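PDB 6B4E: mRNA export factor GLE1 from Saccharomyces cerevisiae, which serves as a nuclear pore component in mRNA export, binding inositol hexakisphosphate and acting as an enzyme activator. Local coordinates for residues V240-L243 / Q244-N248. Sequence-based numbering, arbitrary orientation.
Sequences VQFL and QAYGN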
ATOM      1  N   VAL A 240      -7.474   6.650  12.069  1.00 17.78           N
ATOM      2  CA  VAL A 240      -8.006   7.951  12.482  1.00 15.47           C
ATOM      3  C   VAL A 240      -8.582   8.702  11.285  1.00 19.17           C
ATOM      4  O   VAL A 240      -9.682   9.268  11.340  1.00 21.13           O
ATOM      5  CB  VAL A 240      -6.901   8.768  13.176  1.00 18.01           C
ATOM      6  CG1 VAL A 240      -7.276  10.250  13.238  1.00 20.24           C
ATOM      7  CG2 VAL A 240      -6.648   8.181  14.556  1.00 21.81           C
ATOM      8  N   GLN A 241      -7.828   8.737  10.191  1.00 20.06           N
ATOM      9  CA  GLN A 241      -8.240   9.501   9.026  1.00 16.76           C
ATOM     10  C   GLN A 241      -9.341   8.800   8.241  1.00 20.96           C
ATOM     11  O   GLN A 241     -10.145   9.464   7.577  1.00 22.83           O
ATOM     12  CB  GLN A 241      -7.033   9.760   8.129  1.00 21.61           C
ATOM     13  CG  GLN A 241      -5.997  10.664   8.742  1.00 20.21           C
ATOM     14  CD  GLN A 241      -5.115   9.959   9.761  1.00 20.52           C
ATOM     15  OE1 GLN A 241      -4.932   8.734   9.728  1.00 22.84           O
ATOM     16  NE2 GLN A 241      -4.537  10.742  10.665  1.00 25.92           N
ATOM     17  N   PHE A 242      -9.376   7.469   8.287  1.00 19.00           N
ATOM     18  CA  PHE A 242     -10.453   6.711   7.652  1.00 21.07           C
ATOM     19  C   PHE A 242     -11.790   7.044   8.295  1.00 16.68           C
ATOM     20  O   PHE A 242     -12.789   7.257   7.605  1.00 19.45           O
ATOM     21  CB  PHE A 242     -10.140   5.219   7.782  1.00 19.75           C
ATOM     22  CG  PHE A 242     -11.018   4.300   6.957  1.00 18.94           C
ATOM     23  CD1 PHE A 242     -10.944   4.295   5.572  1.00 23.06           C
ATOM     24  CD2 PHE A 242     -11.851   3.388   7.581  1.00 18.28           C
ATOM     25  CE1 PHE A 242     -11.720   3.431   4.831  1.00 23.92           C
ATOM     26  CE2 PHE A 242     -12.638   2.526   6.838  1.00 19.84           C
ATOM     27  CZ  PHE A 242     -12.562   2.543   5.462  1.00 23.50           C
ATOM     28  N   LEU A 243     -11.811   7.123   9.624  1.00 19.56           N
ATOM     29  CA  LEU A 243     -13.010   7.555  10.334  1.00 20.93           C
ATOM     30  C   LEU A 243     -13.401   8.985   9.981  1.00 22.55           C
ATOM     31  O   LEU A 243     -14.596   9.302   9.888  1.00 19.45           O
ATOM     32  CB  LEU A 243     -12.795   7.423  11.847  1.00 18.30           C
ATOM     33  CG  LEU A 243     -12.781   5.991  12.354  1.00 19.47           C
ATOM     34  CD1 LEU A 243     -12.193   5.947  13.749  1.00 21.04           C
ATOM     35  CD2 LEU A 243     -14.172   5.436  12.379  1.00 21.29           C
ATOM     36  N   GLN A 244     -12.417   9.875   9.830  1.00 18.68           N
ATOM     37  CA  GLN A 244     -12.712  11.240   9.399  1.00 19.25           C
ATOM     38  C   GLN A 244     -13.397  11.245   8.048  1.00 21.47           C
ATOM     39  O   GLN A 244     -14.331  12.028   7.809  1.00 21.80           O
ATOM     40  CB  GLN A 244     -11.427  12.065   9.343  1.00 24.65           C
ATOM     41  CG  GLN A 244     -10.842  12.296  10.721  1.00 23.91           C
ATOM     42  CD  GLN A 244      -9.443  12.903  10.709  1.00 25.15           C
ATOM     43  OE1 GLN A 244      -8.790  13.029   9.674  1.00 26.48           O
ATOM     44  NE2 GLN A 244      -8.961  13.234  11.889  1.00 30.09           N
ATOM     45  N   ALA A 245     -12.946  10.372   7.153  1.00 19.89           N
ATOM     46  CA  ALA A 245     -13.429  10.393   5.780  1.00 20.38           C
ATOM     47  C   ALA A 245     -14.832   9.814   5.676  1.00 22.49           C
ATOM     48  O   ALA A 245     -15.681  10.368   4.970  1.00 24.56           O
ATOM     49  CB  ALA A 245     -12.473   9.612   4.879  1.00 21.94           C
ATOM     50  N   TYR A 246     -15.092   8.681   6.338  1.00 19.10           N
ATOM     51  CA  TYR A 246     -16.331   7.943   6.105  1.00 17.91           C
ATOM     52  C   TYR A 246     -17.181   7.727   7.354  1.00 23.36           C
ATOM     53  O   TYR A 246     -18.187   7.006   7.273  1.00 21.82           O
ATOM     54  CB  TYR A 246     -16.013   6.584   5.455  1.00 20.52           C
ATOM     55  CG  TYR A 246     -15.278   6.666   4.135  1.00 23.98           C
ATOM     56  CD1 TYR A 246     -15.835   7.281   3.040  1.00 22.44           C
ATOM     57  CD2 TYR A 246     -14.004   6.093   3.982  1.00 25.34           C
ATOM     58  CE1 TYR A 246     -15.149   7.355   1.819  1.00 21.45           C
ATOM     59  CE2 TYR A 246     -13.326   6.162   2.771  1.00 26.17           C
ATOM     60  CZ  TYR A 246     -13.897   6.794   1.698  1.00 25.53           C
ATOM     61  OH  TYR A 246     -13.227   6.861   0.486  1.00 29.02           O
ATOM     62  N   GLY A 247     -16.786   8.287   8.498  1.00 19.80           N
ATOM     63  CA  GLY A 247     -17.659   8.349   9.666  1.00 23.13           C
ATOM     64  C   GLY A 247     -18.281   7.023  10.058  1.00 18.57           C
ATOM     65  O   GLY A 247     -17.581   6.024  10.312  1.00 20.19           O
ATOM     66  N   ASN A 248     -19.618   7.017  10.161  1.00 18.86           N
ATOM     67  CA  ASN A 248     -20.322   5.829  10.630  1.00 18.66           C
ATOM     68  C   ASN A 248     -20.087   4.635   9.713  1.00 23.23           C
ATOM     69  O   ASN A 248     -20.118   3.486  10.170  1.00 22.99           O
ATOM     70  CB  ASN A 248     -21.829   6.114  10.761  1.00 17.37           C
ATOM     71  CG  ASN A 248     -22.509   6.302   9.430  1.00 22.94           C
ATOM     72  OD1 ASN A 248     -22.100   7.129   8.605  1.00 23.16           O
ATOM     73  ND2 ASN A 248     -23.571   5.538   9.209  1.00 23.17           N
TER
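The rings of F242 and Y246, one helical turn apart, meet in an offset edge-to-face pair: the CD2–CE2 edge of Y246 is turned toward the face of F242, with centroids 5.5 Å apart and planes at 74°. The closest touch is F242 CE1 to Y246 CD2, 3.6 Å. F242 has CG anti to its own backbone N (chi1 -169°), which swings the phenyl outward and leans it toward Y246. A245 adds its CB over one face of the tyrosine ring, offset toward the rim. On another side of the turn, Q244 reaches back with an extended chain beside V240 and Q241; its NE2 lies 3.7 Å from V240 CG1, and its OE1 3.8 Å from Q241 CG.

All this rides on helix 225-264, in the all-helical C-terminal part of GLE1. Y246 N donates to F242 O (3.0 Å), part of the helical turn that sets the two rings on one side. G247 N closes on L243 O at 2.8 Å, and G247 takes a positive phi (51°), which by itself favours glycine.

W234 meets F242 edge-to-face, W209 meets Y246 in the same way, and L212 of helix 206-216 also packs on F242. An alanine at F242 would be likely to leave the Y246 edge and W234 without their shared ring and open a gap against L212. Beyond, N248 OD1 bonds to the backbone of the partner protein's chain, which also packs an apolar side chain on Y246.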